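Local coordinates for protein isomaltose glucohydrolase (Kribbella flavida, PDB 5Z3E) that hydrolyses the alpha-1,6-glucosidic linkage of isomaltose from the non-reducing end, releasing beta-D-glucose and D-glucose in the intracellular breakdown of a cyclic tetrasaccharide, at residues Gly57-Ala62 against Ser78-Gly83; Arg95-Val100 against Trp158-His163; Ala187-Pro192 against Leu235-Arg240; Leu296-Gly301 against Gly313-Leu318; Leu319-Gly324 against His385-Ile390. The protein carries 1 engineered substitution. All blocks are in the same frame, centred on the assembly; numbering follows the deposited sequence. Where two conformers were deposited one is given.

Contact 1: residues Gly57-Ala62 against Ser78-Gly83; sequences GAYPAA and SFTAEG
Tyr59 carries CG anti to its carbonyl carbon (chi1 -65°), which sends the ring out from the 57-62 loop onto helix 74-87. On the helix, Thr80 has CG2 anti to its backbone N, and this turns the methyl to the ring and OG1 elsewhere. The methyl sits over one face of the phenol. Thr80 CG2 lies 3.8 Å from the centroid of the Tyr59 ring, 15° off its normal, a CH-pi contact. Ala81 meets the far part of the ring, with its CB 3.9 Å from Tyr59 CE2. Phe96 of helix 90-105 also meets the tyrosine ring, and Tyr59 OH is hydrogen-bonded to Ser92 OG. Thr80 OG1 bonds back to Asp76 O within its own helix. A water donates to Pro60 O at 3.1 Å and, more weakly, to Thr80 OG1. With an alanine here, the Thr80 methyl would probably lose the ring face it rests on, and Ser92 would lose the hydroxyl. All three touching residues are buried. The arrangement is a loop aromatic laid on a core helix, within the helical catalytic domain of a family 15 glycoside hydrolase, whose fold is an (alpha/alpha)6 barrel.

Contact 2: residues Arg95-Val100 against Trp158-His163; sequences RFHDWV and WSVVTH
His97 of helix 90-105 pushes its imidazole against helix 151-167, and nearly all of the contact gathers round that ring. Its CG stands anti to the carbonyl carbon (chi1 -64°), which points the ring at helix 151-167. The tight part is the packing on the two ring faces. Val160 lies over one face. Its CG2 is 4.0 Å from the centroid of the His97 ring, a CH-pi contact. Phe96, from the same helix as His97, backs the opposite face with CD2. His163 meets the same ring obliquely, neither as a stack nor edge to face. The two centroids are 5.2 Å apart and the planes at 31°, and the nearest atoms are His97 CD2 and His163 CD2 at 3.6 Å. The segment axes come no closer than 10.9 Å and run at 138° to each other, so the contact is made through side chains. The loose side lies farther round helix 90-105, where Arg95 is exposed and Asp98 partly so, and neither touches the 158-163 segment. No hydrogen bond joins the two segments. The histidines find polar partners elsewhere: His97 ND1 bonds to Trp156 NE1, and His163 ND1 to Ser85 OG. An indole N-H can only donate, so His97 ND1 accepts, consistent with a neutral ring that probably carries its proton on NE2.

Contact 3: residues Ala187-Pro192 against Leu235-Arg240; sequences AFWDRP and LQVAAR
Trp189 lies against helix 231-248 from a type I beta turn, Phe188 to Arg191, at the end region of helix 175-188. The contact sets this turn against helix 231-248 near the surface of the (alpha/alpha)6 barrel of the family 15 glycoside hydrolases. Trp189 holds CG between its backbone N and carbonyl carbon (chi1 68°), which brings one face of the indole over Val237 CG1. Asp190 CB lies over the other face, so the ring is held between its own neighbour and the valine. Val237 has CG1 anti to its backbone N (chi1 166°), which aims that methyl at the pyrrole part. Arg240 adds its CB beside the benzene part, 3.8 Å from Trp189 CZ2. Ile212, Ile241 and Leu244 also touch the indole. Reduced to an alanine, this position would probably leave a gap over Val237 and strip the apolar cover from the start of the Arg240 side chain. Val237 CG1 stands 3.5 Å from the centroid of the five-membered ring of Trp189, 15° off its normal, and 3.4 Å from Trp189 CD1.

Contact 4: residues Leu296-Gly301 against Gly313-Leu318; sequences LDVDGG and GGQWIL
Val298 O takes two donors, one from its own turn and one from the 313-318 segment. Gly301 N bonds to it at 2.9 Å and closes a type I' turn. Gln315 NE2 also reaches Val298 O at 2.9 Å, but the bond is weak, bent to 117° at the hydrogen. The turn joins strands 297-298 and 301-302 as a tight beta hairpin. Gln315 starts with CG anti to its carbonyl carbon (chi1 -63°) and extends beyond it, which carries the amide past Gly301 to Val298. On the way its CG passes 3.7 Å from Gly301 O. A beta carbon on Gly301 would fall 2.6 Å from Gln315 NE2, so a side chain here would collide with the amide as it is placed. A water accepts from Gln315 NE2 at 3.1 Å and donates to Asp299 OD2 at 2.8 Å. Gln315 OE1 takes the backbone N-H of His360. Both ends of the amide are thus engaged. This is consistent with one amide orientation, fixed mainly by the His360 N-H to OE1 and by NE2 donating to the water.

Contact 5: residues Leu319-Gly324 against His385-Ile390; sequences LSALLG and HGMYLI
Ala321 and Met387 bring together two nearly parallel helices of the (alpha/alpha)6 barrel of the family 15 glycoside hydrolases. Helices 317-329 and 382-394 run in the same direction, with segment axes 8.9 Å apart at closest and 20° between them. Both side chains point at the opposing helix, and they meet CB to CB. Ala321 CB is 3.5 Å from Met387 CB, tighter than usual for two carbons. The small alanine thus permits the close approach, and Ala321 CB also lies 3.8 Å from Met387 O. The methionine does not stop there. Its CG is anti to the carbonyl carbon, and the chain bends at chi2 (-59°) and again at chi3 (-70°). The first bend carries SD off to the side, and the second swings CE back against Leu322. Met387 also touches Phe79 of helix 74-87, and Ala321 touches Ile343 of helix 333-344. No hydrogen bond crosses between the segments, and the four residues in contact are buried. The methionine methyl settles beside the backbone as well as the side chain: Met387 CE lies 3.9 Å from Leu322 N and 4.0 Å from Leu322 CB.

Contacts 2, 1, 5 and 4 form a connected run through the helical domain. Contacts 1 and 2 touch where Ala81 CB meets Phe96 CD2 at 3.5 Å. Contacts 1 and 5 touch where Phe79 CD1 meets Met387 SD at 3.6 Å. Contact 4 shares helix 317-329 with contact 5, and Gly300 O probably bonds to Ser320 OG at 2.7 Å. Contact 3 stands apart: its centre is about 22 Å from that of contact 2, the nearest, with no touch. Ala355 is the engineered substitution at the inferred proton-acceptor position. The side chains of Gln315, Met387 and Thr80 lie about 10, 11 and 12 Å from it, whereas contacts 2 and 3 are away from the annotated sites.

Contact 1: residues Gly57-Ala62 against Ser78-Gly83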
# COMPACT_ATOMS: atom_id res chain seq x y z
N GLY A 57 -13.35 -13.73 -1.87
CA GLY A 57 -13.09 -12.37 -2.29
C GLY A 57 -11.70 -11.84 -2.00
O GLY A 57 -11.27 -10.87 -2.64
N ALA A 58 -10.98 -12.44 -1.05
CA ALA A 58 -9.67 -11.91 -0.71
C ALA A 58 -8.72 -12.04 -1.89
O ALA A 58 -8.74 -13.02 -2.64
CB ALA A 58 -9.03 -12.68 0.47
N TYR A 59 -7.83 -11.06 -2.04
CA TYR A 59 -6.67 -11.22 -2.93
C TYR A 59 -5.52 -11.78 -2.09
O TYR A 59 -5.14 -11.18 -1.11
CB TYR A 59 -6.23 -9.90 -3.57
CG TYR A 59 -7.23 -9.28 -4.52
CD1 TYR A 59 -7.69 -9.95 -5.64
CD2 TYR A 59 -7.69 -7.98 -4.31
CE1 TYR A 59 -8.57 -9.36 -6.52
CE2 TYR A 59 -8.55 -7.38 -5.19
CZ TYR A 59 -9.01 -8.06 -6.29
OH TYR A 59 -9.88 -7.41 -7.12
N PRO A 60 -4.94 -12.92 -2.51
CA PRO A 60 -3.74 -13.40 -1.81
C PRO A 60 -2.57 -12.48 -2.15
O PRO A 60 -2.53 -11.86 -3.18
CB PRO A 60 -3.54 -14.78 -2.41
CG PRO A 60 -4.05 -14.64 -3.82
CD PRO A 60 -5.28 -13.76 -3.68
N ALA A 61 -1.59 -12.45 -1.27
CA ALA A 61 -0.39 -11.67 -1.58
C ALA A 61 0.46 -12.37 -2.63
O ALA A 61 0.99 -11.71 -3.56
CB ALA A 61 0.43 -11.43 -0.32
N ALA A 62 0.66 -13.65 -2.45
CA ALA A 62 1.68 -14.37 -3.22
C ALA A 62 1.34 -15.85 -3.14
O ALA A 62 1.80 -16.56 -2.23
CB ALA A 62 3.05 -14.12 -2.62
N SER A 78 -5.47 -3.78 -1.09
CA SER A 78 -6.07 -2.51 -1.44
C SER A 78 -5.47 -1.90 -2.71
O SER A 78 -6.19 -1.41 -3.57
CB SER A 78 -5.94 -1.53 -0.28
OG SER A 78 -6.73 -1.93 0.83
N PHE A 79 -4.14 -1.96 -2.84
CA PHE A 79 -3.53 -1.50 -4.08
C PHE A 79 -3.91 -2.41 -5.25
O PHE A 79 -4.13 -1.94 -6.36
CB PHE A 79 -2.01 -1.37 -3.95
CG PHE A 79 -1.57 -0.12 -3.25
CD1 PHE A 79 -1.71 1.13 -3.84
CD2 PHE A 79 -0.90 -0.19 -2.04
CE1 PHE A 79 -1.26 2.27 -3.21
CE2 PHE A 79 -0.39 0.95 -1.45
CZ PHE A 79 -0.62 2.19 -2.01
N THR A 80 -3.96 -3.72 -5.01
CA THR A 80 -4.41 -4.65 -6.02
C THR A 80 -5.81 -4.29 -6.48
O THR A 80 -6.10 -4.21 -7.68
CB THR A 80 -4.32 -6.11 -5.50
OG1 THR A 80 -2.96 -6.42 -5.19
CG2 THR A 80 -4.80 -7.11 -6.51
N ALA A 81 -6.71 -4.06 -5.51
CA ALA A 81 -8.08 -3.71 -5.82
C ALA A 81 -8.19 -2.42 -6.60
O ALA A 81 -9.06 -2.29 -7.47
CB ALA A 81 -8.89 -3.60 -4.52
N GLU A 82 -7.34 -1.43 -6.30
CA GLU A 82 -7.35 -0.18 -7.03
C GLU A 82 -6.93 -0.39 -8.48
O GLU A 82 -7.54 0.18 -9.39
CB GLU A 82 -6.46 0.85 -6.33
CG GLU A 82 -6.25 2.14 -7.09
CD GLU A 82 -7.47 3.02 -7.33
OE1 GLU A 82 -8.59 2.68 -6.93
OE2 GLU A 82 -7.25 4.09 -7.98
N GLY A 83 -5.90 -1.20 -8.72
CA GLY A 83 -5.54 -1.52 -10.09
C GLY A 83 -6.66 -2.20 -10.85
O GLY A 83 -6.93 -1.88 -12.00
O HOH W 1 -2.87 -8.84 -2.92

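Contact 2: residues Arg95-Val100 against Trp158-His163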
# COMPACT_ATOMS: atom_id res chain seq x y z
N ARG A 95 -15.86 -7.74 -4.84
CA ARG A 95 -15.76 -8.93 -4.00
C ARG A 95 -14.63 -8.80 -2.97
O ARG A 95 -14.76 -9.31 -1.85
CB ARG A 95 -15.59 -10.20 -4.81
CG ARG A 95 -16.86 -10.53 -5.64
CD ARG A 95 -17.07 -12.04 -5.78
NE ARG A 95 -17.39 -12.58 -4.50
CZ ARG A 95 -16.90 -13.84 -4.07
NH1 ARG A 95 -17.19 -14.22 -2.88
NH2 ARG A 95 -16.16 -14.60 -4.90
N PHE A 96 -13.53 -8.14 -3.34
CA PHE A 96 -12.49 -7.85 -2.36
C PHE A 96 -13.04 -6.94 -1.26
O PHE A 96 -12.84 -7.21 -0.07
CB PHE A 96 -11.27 -7.20 -3.03
CG PHE A 96 -10.27 -6.72 -2.03
CD1 PHE A 96 -9.47 -7.62 -1.35
CD2 PHE A 96 -10.16 -5.37 -1.75
CE1 PHE A 96 -8.57 -7.16 -0.41
CE2 PHE A 96 -9.26 -4.94 -0.82
CZ PHE A 96 -8.47 -5.83 -0.15
N HIS A 97 -13.73 -5.87 -1.63
CA HIS A 97 -14.28 -4.97 -0.62
C HIS A 97 -15.31 -5.68 0.23
O HIS A 97 -15.38 -5.45 1.44
CB HIS A 97 -14.81 -3.70 -1.25
CG HIS A 97 -13.73 -2.91 -1.88
ND1 HIS A 97 -12.63 -2.50 -1.16
CD2 HIS A 97 -13.55 -2.53 -3.17
CE1 HIS A 97 -11.83 -1.88 -2.00
NE2 HIS A 97 -12.35 -1.89 -3.22
N ASP A 98 -16.12 -6.56 -0.38
CA ASP A 98 -17.04 -7.38 0.42
C ASP A 98 -16.27 -8.16 1.46
O ASP A 98 -16.68 -8.23 2.63
CB ASP A 98 -17.79 -8.36 -0.48
CG ASP A 98 -18.90 -7.76 -1.32
OD1 ASP A 98 -19.35 -6.61 -1.05
OD2 ASP A 98 -19.33 -8.48 -2.26
N TRP A 99 -15.21 -8.82 1.05
CA TRP A 99 -14.44 -9.65 1.96
C TRP A 99 -13.90 -8.82 3.11
O TRP A 99 -14.07 -9.19 4.28
CB TRP A 99 -13.33 -10.39 1.20
CG TRP A 99 -12.47 -11.20 2.11
CD1 TRP A 99 -12.74 -12.42 2.61
CD2 TRP A 99 -11.20 -10.81 2.66
NE1 TRP A 99 -11.74 -12.83 3.45
CE2 TRP A 99 -10.77 -11.86 3.50
CE3 TRP A 99 -10.39 -9.69 2.51
CZ2 TRP A 99 -9.58 -11.80 4.18
CZ3 TRP A 99 -9.21 -9.64 3.17
CH2 TRP A 99 -8.81 -10.68 4.01
N VAL A 100 -13.25 -7.70 2.80
CA VAL A 100 -12.68 -6.87 3.85
C VAL A 100 -13.77 -6.38 4.80
O VAL A 100 -13.62 -6.42 6.02
CB VAL A 100 -11.90 -5.66 3.28
CG1 VAL A 100 -11.40 -4.80 4.42
CG2 VAL A 100 -10.75 -6.09 2.38
N TRP A 158 -9.09 4.32 1.88
CA TRP A 158 -8.80 5.01 0.63
C TRP A 158 -9.30 4.22 -0.57
O TRP A 158 -9.94 4.76 -1.48
CB TRP A 158 -7.28 5.28 0.53
CG TRP A 158 -6.81 5.56 -0.86
CD1 TRP A 158 -6.97 6.70 -1.59
CD2 TRP A 158 -6.16 4.62 -1.74
NE1 TRP A 158 -6.45 6.53 -2.86
CE2 TRP A 158 -5.96 5.26 -2.97
CE3 TRP A 158 -5.71 3.31 -1.59
CZ2 TRP A 158 -5.32 4.62 -4.05
CZ3 TRP A 158 -5.08 2.68 -2.64
CH2 TRP A 158 -4.89 3.34 -3.85
N SER A 159 -9.00 2.93 -0.60
CA SER A 159 -9.34 2.09 -1.74
C SER A 159 -10.85 2.00 -1.96
O SER A 159 -11.33 2.13 -3.10
CB SER A 159 -8.71 0.72 -1.55
OG SER A 159 -9.12 -0.20 -2.52
N VAL A 160 -11.60 1.72 -0.91
CA VAL A 160 -13.03 1.50 -1.09
C VAL A 160 -13.73 2.79 -1.48
O VAL A 160 -14.61 2.78 -2.34
CB VAL A 160 -13.65 0.79 0.16
CG1 VAL A 160 -13.71 1.67 1.39
CG2 VAL A 160 -15.02 0.25 -0.19
N VAL A 161 -13.35 3.92 -0.89
CA VAL A 161 -13.94 5.20 -1.27
C VAL A 161 -13.62 5.51 -2.72
O VAL A 161 -14.49 5.95 -3.49
CB VAL A 161 -13.45 6.31 -0.33
CG1 VAL A 161 -13.85 7.69 -0.86
CG2 VAL A 161 -14.01 6.11 1.07
N THR A 162 -12.38 5.30 -3.12
CA THR A 162 -11.95 5.62 -4.49
C THR A 162 -12.70 4.76 -5.49
O THR A 162 -13.14 5.25 -6.55
CB THR A 162 -10.42 5.45 -4.61
OG1 THR A 162 -9.78 6.33 -3.70
CG2 THR A 162 -9.93 5.77 -6.01
N HIS A 163 -12.85 3.48 -5.19
CA HIS A 163 -13.60 2.56 -6.05
C HIS A 163 -15.05 2.98 -6.20
O HIS A 163 -15.60 3.01 -7.30
CB HIS A 163 -13.48 1.16 -5.46
CG HIS A 163 -14.32 0.14 -6.15
ND1 HIS A 163 -14.12 -0.19 -7.48
CD2 HIS A 163 -15.35 -0.59 -5.68
CE1 HIS A 163 -15.02 -1.11 -7.77
NE2 HIS A 163 -15.78 -1.38 -6.71

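Contact 3: residues Ala187-Pro192 against Leu235-Arg240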
# COMPACT_ATOMS: atom_id res chain seq x y z
N ALA A 187 -8.58 6.10 17.07
CA ALA A 187 -8.00 5.79 18.37
C ALA A 187 -6.50 5.57 18.33
O ALA A 187 -5.82 5.88 19.31
CB ALA A 187 -8.68 4.57 18.96
N PHE A 188 -5.98 4.98 17.25
CA PHE A 188 -4.63 4.42 17.26
C PHE A 188 -3.69 4.99 16.21
O PHE A 188 -2.57 4.49 16.06
CB PHE A 188 -4.71 2.89 17.18
CG PHE A 188 -5.41 2.28 18.35
CD1 PHE A 188 -4.93 2.45 19.63
CD2 PHE A 188 -6.58 1.55 18.19
CE1 PHE A 188 -5.56 1.91 20.70
CE2 PHE A 188 -7.23 1.02 19.27
CZ PHE A 188 -6.73 1.19 20.52
N TRP A 189 -4.07 6.05 15.52
CA TRP A 189 -3.24 6.59 14.47
C TRP A 189 -1.85 7.01 14.94
O TRP A 189 -0.91 6.95 14.16
CB TRP A 189 -3.92 7.76 13.79
CG TRP A 189 -4.04 8.92 14.65
CD1 TRP A 189 -5.07 9.23 15.50
CD2 TRP A 189 -3.08 9.98 14.79
NE1 TRP A 189 -4.82 10.41 16.14
CE2 TRP A 189 -3.59 10.87 15.71
CE3 TRP A 189 -1.83 10.24 14.21
CZ2 TRP A 189 -2.90 12.06 16.06
CZ3 TRP A 189 -1.13 11.36 14.56
CH2 TRP A 189 -1.67 12.24 15.49
N ASP A 190 -1.74 7.46 16.19
CA ASP A 190 -0.51 8.04 16.70
C ASP A 190 0.34 7.05 17.46
O ASP A 190 1.37 7.43 18.04
CB ASP A 190 -0.77 9.26 17.55
CG ASP A 190 -1.57 8.98 18.77
OD1 ASP A 190 -2.24 7.95 18.85
OD2 ASP A 190 -1.50 9.87 19.71
N ARG A 191 -0.01 5.78 17.41
CA ARG A 191 0.73 4.74 18.08
C ARG A 191 1.92 4.27 17.23
O ARG A 191 1.78 4.08 16.03
CB ARG A 191 -0.22 3.55 18.27
CG ARG A 191 0.26 2.47 19.10
CD ARG A 191 -0.86 1.44 19.25
NE ARG A 191 -0.43 0.29 19.95
CZ ARG A 191 -0.96 -0.17 21.08
NH1 ARG A 191 -1.95 0.50 21.71
NH2 ARG A 191 -0.52 -1.27 21.51
N PRO A 192 3.09 4.04 17.86
CA PRO A 192 4.19 3.36 17.17
C PRO A 192 3.73 2.01 16.62
O PRO A 192 2.90 1.32 17.23
CB PRO A 192 5.25 3.20 18.26
CG PRO A 192 4.98 4.33 19.25
CD PRO A 192 3.47 4.45 19.23
N LEU A 235 -11.23 14.46 9.49
CA LEU A 235 -10.41 15.54 8.95
C LEU A 235 -9.57 16.21 10.02
O LEU A 235 -8.46 16.68 9.73
CB LEU A 235 -11.23 16.54 8.16
CG LEU A 235 -11.93 15.98 6.93
CD1 LEU A 235 -12.49 17.10 6.09
CD2 LEU A 235 -11.00 15.09 6.09
N GLN A 236 -10.07 16.28 11.25
CA GLN A 236 -9.28 16.86 12.33
C GLN A 236 -8.06 15.98 12.64
O GLN A 236 -6.96 16.49 12.83
CB GLN A 236 -10.13 17.11 13.55
CG GLN A 236 -9.46 18.11 14.50
CD GLN A 236 -9.52 19.56 14.00
OE1 GLN A 236 -10.60 20.06 13.69
NE2 GLN A 236 -8.41 20.25 13.87
N VAL A 237 -8.26 14.66 12.69
CA VAL A 237 -7.14 13.75 12.92
C VAL A 237 -6.19 13.78 11.72
O VAL A 237 -4.97 13.78 11.92
CB VAL A 237 -7.62 12.34 13.26
CG1 VAL A 237 -6.49 11.33 13.16
CG2 VAL A 237 -8.24 12.33 14.64
N ALA A 238 -6.70 13.84 10.50
CA ALA A 238 -5.80 13.97 9.36
C ALA A 238 -4.91 15.22 9.52
O ALA A 238 -3.72 15.18 9.22
CB ALA A 238 -6.56 13.98 8.06
N ALA A 239 -5.48 16.33 9.99
CA ALA A 239 -4.68 17.53 10.23
C ALA A 239 -3.63 17.30 11.31
O ALA A 239 -2.52 17.82 11.20
CB ALA A 239 -5.60 18.71 10.58
N ARG A 240 -3.99 16.55 12.36
CA ARG A 240 -3.03 16.19 13.40
C ARG A 240 -1.89 15.35 12.85
O ARG A 240 -0.73 15.54 13.25
CB ARG A 240 -3.73 15.42 14.53
CG ARG A 240 -4.76 16.24 15.30
CD ARG A 240 -5.39 15.52 16.46
NE ARG A 240 -6.31 16.40 17.15
CZ ARG A 240 -7.65 16.34 17.29
NH1 ARG A 240 -8.38 15.45 16.57
NH2 ARG A 240 -8.31 17.31 17.96

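Contact 4: residues Leu296-Gly301 against Gly313-Leu318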
# COMPACT_ATOMS: atom_id res chain seq x y z
N LEU A 296 17.80 5.74 -3.65
CA LEU A 296 17.21 4.41 -3.69
C LEU A 296 16.91 3.87 -5.08
O LEU A 296 16.66 2.68 -5.22
CB LEU A 296 15.94 4.34 -2.84
CG LEU A 296 16.16 4.60 -1.35
CD1 LEU A 296 14.79 4.72 -0.66
CD2 LEU A 296 16.99 3.48 -0.68
N ASP A 297 16.90 4.70 -6.13
CA ASP A 297 16.52 4.27 -7.46
C ASP A 297 17.76 3.98 -8.27
O ASP A 297 18.55 4.88 -8.52
CB ASP A 297 15.67 5.36 -8.12
CG ASP A 297 15.03 4.97 -9.42
OD1 ASP A 297 15.28 3.91 -9.96
OD2 ASP A 297 14.21 5.79 -9.89
N VAL A 298 17.95 2.74 -8.67
CA VAL A 298 19.08 2.36 -9.51
C VAL A 298 18.52 1.85 -10.83
O VAL A 298 17.85 0.82 -10.89
CB VAL A 298 19.96 1.30 -8.82
CG1 VAL A 298 21.09 0.86 -9.74
CG2 VAL A 298 20.51 1.87 -7.52
N ASP A 299 18.78 2.61 -11.88
CA ASP A 299 18.37 2.25 -13.22
C ASP A 299 16.89 2.03 -13.41
O ASP A 299 16.48 1.31 -14.31
CB ASP A 299 19.14 0.98 -13.72
CG ASP A 299 20.60 1.11 -13.64
OD1 ASP A 299 21.11 2.20 -13.97
OD2 ASP A 299 21.24 0.06 -13.32
N GLY A 300 16.08 2.67 -12.58
CA GLY A 300 14.64 2.50 -12.65
C GLY A 300 14.06 1.57 -11.62
O GLY A 300 12.84 1.55 -11.45
N GLY A 301 14.91 0.79 -10.95
CA GLY A 301 14.49 -0.16 -9.93
C GLY A 301 14.71 0.41 -8.54
O GLY A 301 15.84 0.75 -8.17
N GLY A 313 18.42 -6.96 -0.36
CA GLY A 313 18.04 -5.60 -0.64
C GLY A 313 17.96 -5.30 -2.13
O GLY A 313 18.72 -4.46 -2.66
N GLY A 314 17.02 -5.95 -2.80
CA GLY A 314 16.86 -5.77 -4.23
C GLY A 314 15.92 -4.65 -4.61
O GLY A 314 15.57 -3.81 -3.80
N GLN A 315 15.55 -4.64 -5.88
CA GLN A 315 14.78 -3.57 -6.51
C GLN A 315 13.33 -4.01 -6.62
O GLN A 315 13.05 -5.05 -7.21
CB GLN A 315 15.35 -3.28 -7.90
CG GLN A 315 16.78 -2.78 -7.86
CD GLN A 315 17.46 -2.96 -9.21
OE1 GLN A 315 17.64 -4.10 -9.64
NE2 GLN A 315 17.85 -1.88 -9.86
N TRP A 316 12.42 -3.21 -6.05
CA TRP A 316 11.03 -3.63 -5.90
C TRP A 316 10.15 -3.03 -6.97
O TRP A 316 10.03 -1.81 -7.13
CB TRP A 316 10.53 -3.22 -4.51
CG TRP A 316 11.04 -4.15 -3.44
CD1 TRP A 316 12.32 -4.37 -3.03
CD2 TRP A 316 10.22 -5.05 -2.68
NE1 TRP A 316 12.35 -5.36 -2.07
CE2 TRP A 316 11.07 -5.78 -1.83
CE3 TRP A 316 8.84 -5.27 -2.62
CZ2 TRP A 316 10.59 -6.71 -0.93
CZ3 TRP A 316 8.37 -6.20 -1.74
CH2 TRP A 316 9.24 -6.91 -0.89
N ILE A 317 9.44 -3.91 -7.69
CA ILE A 317 8.54 -3.51 -8.75
C ILE A 317 7.51 -2.49 -8.23
O ILE A 317 7.24 -1.48 -8.87
CB ILE A 317 7.86 -4.72 -9.41
CG1 ILE A 317 8.80 -5.44 -10.40
CG2 ILE A 317 6.59 -4.32 -10.13
CD1 ILE A 317 10.05 -6.03 -9.82
N LEU A 318 6.91 -2.78 -7.06
CA LEU A 318 5.84 -1.93 -6.57
C LEU A 318 6.35 -0.53 -6.25
O LEU A 318 5.59 0.43 -6.35
CB LEU A 318 5.13 -2.60 -5.39
CG LEU A 318 5.90 -2.72 -4.08
CD1 LEU A 318 5.69 -1.48 -3.22
CD2 LEU A 318 5.50 -3.95 -3.32
O HOH W 2 19.98 -2.19 -12.13

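Contact 5: residues Leu319-Gly324 against His385-Ile390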
# COMPACT_ATOMS: atom_id res chain seq x y z
N LEU A 319 7.61 -0.41 -5.84
CA LEU A 319 8.19 0.88 -5.51
C LEU A 319 8.58 1.65 -6.77
O LEU A 319 8.42 2.88 -6.80
CB LEU A 319 9.36 0.75 -4.56
CG LEU A 319 9.01 0.25 -3.16
CD1 LEU A 319 10.26 0.16 -2.33
CD2 LEU A 319 7.97 1.15 -2.49
N SER A 320 9.07 0.97 -7.80
CA SER A 320 9.26 1.63 -9.09
C SER A 320 7.93 2.13 -9.65
O SER A 320 7.86 3.21 -10.21
CB SER A 320 9.95 0.68 -10.05
OG SER A 320 11.26 0.43 -9.63
N ALA A 321 6.87 1.34 -9.47
CA ALA A 321 5.57 1.75 -9.94
C ALA A 321 5.07 2.95 -9.16
O ALA A 321 4.49 3.88 -9.72
CB ALA A 321 4.58 0.61 -9.81
N LEU A 322 5.24 2.93 -7.84
CA LEU A 322 4.83 4.04 -6.99
C LEU A 322 5.55 5.34 -7.37
O LEU A 322 4.94 6.41 -7.45
CB LEU A 322 5.12 3.66 -5.54
CG LEU A 322 4.77 4.70 -4.50
CD1 LEU A 322 3.29 5.01 -4.48
CD2 LEU A 322 5.25 4.20 -3.15
N LEU A 323 6.86 5.25 -7.59
CA LEU A 323 7.61 6.43 -8.00
C LEU A 323 7.12 6.89 -9.37
O LEU A 323 6.91 8.09 -9.59
CB LEU A 323 9.12 6.18 -7.97
CG LEU A 323 9.97 7.40 -8.31
CD1 LEU A 323 9.69 8.60 -7.41
CD2 LEU A 323 11.45 7.03 -8.23
N GLY A 324 6.94 5.96 -10.31
CA GLY A 324 6.44 6.33 -11.61
C GLY A 324 5.09 7.03 -11.56
O GLY A 324 4.85 8.00 -12.29
N HIS A 385 1.52 -6.60 -9.74
CA HIS A 385 0.58 -6.48 -10.82
C HIS A 385 -0.43 -5.36 -10.63
O HIS A 385 -0.78 -4.65 -11.57
CB HIS A 385 -0.11 -7.82 -11.08
CG HIS A 385 0.82 -8.84 -11.68
ND1 HIS A 385 1.13 -8.82 -13.03
CD2 HIS A 385 1.56 -9.84 -11.14
CE1 HIS A 385 1.99 -9.77 -13.28
NE2 HIS A 385 2.29 -10.42 -12.16
N GLY A 386 -0.92 -5.20 -9.39
CA GLY A 386 -1.83 -4.11 -9.12
C GLY A 386 -1.20 -2.76 -9.38
O GLY A 386 -1.83 -1.88 -9.97
N MET A 387 0.03 -2.59 -8.93
CA MET A 387 0.73 -1.33 -9.13
C MET A 387 1.04 -1.08 -10.61
O MET A 387 0.99 0.06 -11.08
CB MET A 387 2.02 -1.25 -8.33
CG MET A 387 1.89 -1.29 -6.88
SD MET A 387 0.84 0.07 -6.17
CE MET A 387 1.86 1.44 -6.46
N TYR A 388 1.38 -2.14 -11.34
CA TYR A 388 1.57 -2.01 -12.78
C TYR A 388 0.30 -1.47 -13.44
O TYR A 388 0.35 -0.53 -14.26
CB TYR A 388 1.95 -3.36 -13.40
CG TYR A 388 2.09 -3.24 -14.89
CD1 TYR A 388 3.24 -2.76 -15.46
CD2 TYR A 388 1.03 -3.57 -15.73
CE1 TYR A 388 3.34 -2.60 -16.83
CE2 TYR A 388 1.10 -3.40 -17.08
CZ TYR A 388 2.26 -2.95 -17.64
OH TYR A 388 2.37 -2.75 -19.01
N LEU A 389 -0.85 -2.04 -13.07
CA LEU A 389 -2.11 -1.56 -13.61
C LEU A 389 -2.36 -0.10 -13.29
O LEU A 389 -2.85 0.65 -14.15
CB LEU A 389 -3.27 -2.42 -13.13
CG LEU A 389 -3.32 -3.83 -13.71
CD1 LEU A 389 -4.44 -4.60 -13.07
CD2 LEU A 389 -3.51 -3.78 -15.24
N ILE A 390 -2.07 0.33 -12.07
CA ILE A 390 -2.26 1.73 -11.70
C ILE A 390 -1.40 2.63 -12.57
O ILE A 390 -1.88 3.62 -13.11
CB ILE A 390 -2.00 1.96 -10.20
CG1 ILE A 390 -3.01 1.20 -9.35
CG2 ILE A 390 -2.04 3.45 -9.90
CD1 ILE A 390 -2.69 1.19 -7.86